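Side-chain contact in DNA protection during starvation protein (Agrobacterium tumefaciens, PDB 1O9R), which protects DNA from oxidative damage by oxidising intracellular ferrous iron and storing it as a ferric mineral inside a hollow shell of twelve subunits: residues K94-D99 and H104-A109. Sequence-based numbering, arbitrary orientation.
Sequences KAYPTD and HDHLDA
Y96 and A109 mark the nearest approach of the two backbones, 7.3 Å from CA to CA. In the loop between helices 84-90 and 103-130, residues 94-97 are extended and the backbone changes course at T98 and D99; residues 104-109 form part of the latter helix, with D108 N bonded to H104 O and A109 N to D105 O. No backbone hydrogen bond joins the two segments; the Y96 side chain spans the gap. With CG anti to the backbone N (chi1 -165°), its ring extends to the helix and sets OH 2.7 Å from H106 ND1. The two side chains cross at about a right angle, yet their rings are nearly coplanar: the planes differ by 16° and the centroids lie 5.8 Å apart, rim to rim without stacking. OH lies near the imidazole plane at the ND1 edge, and ND1 lies near the phenol plane. A109 sends CB obliquely to the Y96 ring, 3.5 Å from CE1; CD of the adjoining P97 lies 3.6 Å above one face of that ring, offset toward the rim. V35, Q38 and A39 of helix 12-42 also touch Y96, and A39 touches H106, so the pair joins the loop to two helices of the four-helix bundle. R113, further along helix 103-130, donates hydrogen bonds to K94 O and A109 O. The hydrogen bond between Y96 and H106 engages the hydroxyl and ND1 together and probably restrains the imidazole's rotation. H106 lies about 8 Å from the iron ligand H40, side chain to side chain, consistent with a place for this link between two buried side chains in the surroundings of the ferroxidase centre.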
loop_
_atom_site.group_PDB
_atom_site.type_symbol
_atom_site.label_atom_id
_atom_site.label_comp_id
_atom_site.label_asym_id
_atom_site.label_seq_id
_atom_site.Cartn_x
_atom_site.Cartn_y
_atom_site.Cartn_z
ATOM N N LYS A 94 38.161 12.447 -10.443
ATOM C CA LYS A 94 38.978 11.877 -11.523
ATOM C C LYS A 94 38.141 10.814 -12.251
ATOM O O LYS A 94 37.313 10.125 -11.632
ATOM C CB LYS A 94 40.134 11.111 -10.880
ATOM C CG LYS A 94 40.270 10.762 -9.466
ATOM C CD LYS A 94 39.127 10.335 -8.560
ATOM C CE LYS A 94 38.558 11.506 -7.795
ATOM N NZ LYS A 94 37.147 11.544 -7.451
ATOM N N ALA A 95 38.396 10.679 -13.547
ATOM C CA ALA A 95 37.708 9.664 -14.341
ATOM C C ALA A 95 37.766 8.293 -13.695
ATOM O O ALA A 95 38.761 7.759 -13.182
ATOM C CB ALA A 95 38.415 9.577 -15.719
ATOM N N TYR A 96 36.558 7.653 -13.709
ATOM C CA TYR A 96 36.458 6.337 -13.086
ATOM C C TYR A 96 37.038 5.287 -14.021
ATOM O O TYR A 96 36.768 5.257 -15.228
ATOM C CB TYR A 96 34.929 6.043 -12.832
ATOM C CG TYR A 96 34.739 4.892 -11.879
ATOM C CD1 TYR A 96 34.795 5.076 -10.482
ATOM C CD2 TYR A 96 34.537 3.599 -12.355
ATOM C CE1 TYR A 96 34.644 4.046 -9.585
ATOM C CE2 TYR A 96 34.401 2.551 -11.441
ATOM C CZ TYR A 96 34.442 2.756 -10.078
ATOM O OH TYR A 96 34.308 1.750 -9.158
ATOM N N PRO A 97 37.810 4.354 -13.462
ATOM C CA PRO A 97 38.428 3.326 -14.336
ATOM C C PRO A 97 37.430 2.359 -14.935
ATOM O O PRO A 97 36.607 1.817 -14.179
ATOM C CB PRO A 97 39.443 2.672 -13.432
ATOM C CG PRO A 97 38.916 2.847 -12.028
ATOM C CD PRO A 97 38.241 4.224 -12.072
ATOM N N THR A 98 37.515 2.123 -16.225
ATOM C CA THR A 98 36.542 1.198 -16.859
ATOM C C THR A 98 37.085 -0.203 -16.963
ATOM O O THR A 98 36.412 -1.067 -17.551
ATOM C CB THR A 98 36.135 1.738 -18.238
ATOM O OG1 THR A 98 37.282 1.938 -19.074
ATOM C CG2 THR A 98 35.446 3.076 -18.086
ATOM N N ASP A 99 38.285 -0.441 -16.485
ATOM C CA ASP A 99 38.917 -1.734 -16.600
ATOM C C ASP A 99 39.148 -2.417 -15.271
ATOM O O ASP A 99 39.949 -3.327 -15.109
ATOM C CB ASP A 99 40.254 -1.606 -17.361
ATOM C CG ASP A 99 41.230 -0.755 -16.594
ATOM O OD1 ASP A 99 42.428 -0.776 -16.999
ATOM O OD2 ASP A 99 40.855 -0.061 -15.625
ATOM N N HIS A 104 36.777 -5.403 -4.511
ATOM C CA HIS A 104 37.639 -4.526 -3.683
ATOM C C HIS A 104 38.138 -3.346 -4.514
ATOM O O HIS A 104 38.310 -2.276 -3.920
ATOM C CB HIS A 104 38.845 -5.373 -3.208
ATOM C CG HIS A 104 39.550 -4.815 -2.004
ATOM N ND1 HIS A 104 40.210 -5.673 -1.151
ATOM C CD2 HIS A 104 39.675 -3.576 -1.540
ATOM C CE1 HIS A 104 40.729 -4.928 -0.159
ATOM N NE2 HIS A 104 40.426 -3.649 -0.361
ATOM N N ASP A 105 38.472 -3.515 -5.798
ATOM C CA ASP A 105 38.977 -2.417 -6.619
ATOM C C ASP A 105 37.913 -1.348 -6.847
ATOM O O ASP A 105 38.182 -0.147 -6.753
ATOM C CB ASP A 105 39.560 -2.921 -7.961
ATOM C CG ASP A 105 40.836 -3.741 -7.843
ATOM O OD1 ASP A 105 41.487 -3.502 -6.840
ATOM O OD2 ASP A 105 41.032 -4.552 -8.769
ATOM N N HIS A 106 36.648 -1.800 -7.006
ATOM C CA HIS A 106 35.574 -0.800 -7.127
ATOM C C HIS A 106 35.343 -0.146 -5.797
ATOM O O HIS A 106 35.113 1.061 -5.840
ATOM C CB HIS A 106 34.275 -1.558 -7.554
ATOM C CG HIS A 106 34.168 -1.794 -9.032
ATOM N ND1 HIS A 106 33.988 -0.831 -10.003
ATOM C CD2 HIS A 106 34.281 -2.978 -9.721
ATOM C CE1 HIS A 106 33.970 -1.369 -11.218
ATOM N NE2 HIS A 106 34.166 -2.671 -11.052
ATOM N N LEU A 107 35.338 -0.902 -4.682
ATOM C CA LEU A 107 35.169 -0.238 -3.389
ATOM C C LEU A 107 36.243 0.828 -3.160
ATOM O O LEU A 107 35.891 1.909 -2.704
ATOM C CB LEU A 107 35.228 -1.261 -2.252
ATOM C CG LEU A 107 34.005 -2.215 -2.187
ATOM C CD1 LEU A 107 34.252 -3.362 -1.219
ATOM C CD2 LEU A 107 32.777 -1.393 -1.755
ATOM N N ASP A 108 37.523 0.528 -3.510
ATOM C CA ASP A 108 38.508 1.611 -3.249
ATOM C C ASP A 108 38.266 2.804 -4.138
ATOM O O ASP A 108 38.431 3.942 -3.669
ATOM C CB ASP A 108 39.917 1.006 -3.562
ATOM C CG ASP A 108 40.419 0.089 -2.479
ATOM O OD1 ASP A 108 41.305 -0.750 -2.848
ATOM O OD2 ASP A 108 40.020 0.161 -1.302
ATOM N N ALA A 109 37.876 2.627 -5.396
ATOM C CA ALA A 109 37.615 3.708 -6.328
ATOM C C ALA A 109 36.383 4.556 -5.891
ATOM O O ALA A 109 36.383 5.787 -5.961
ATOM C CB ALA A 109 37.489 3.181 -7.765
#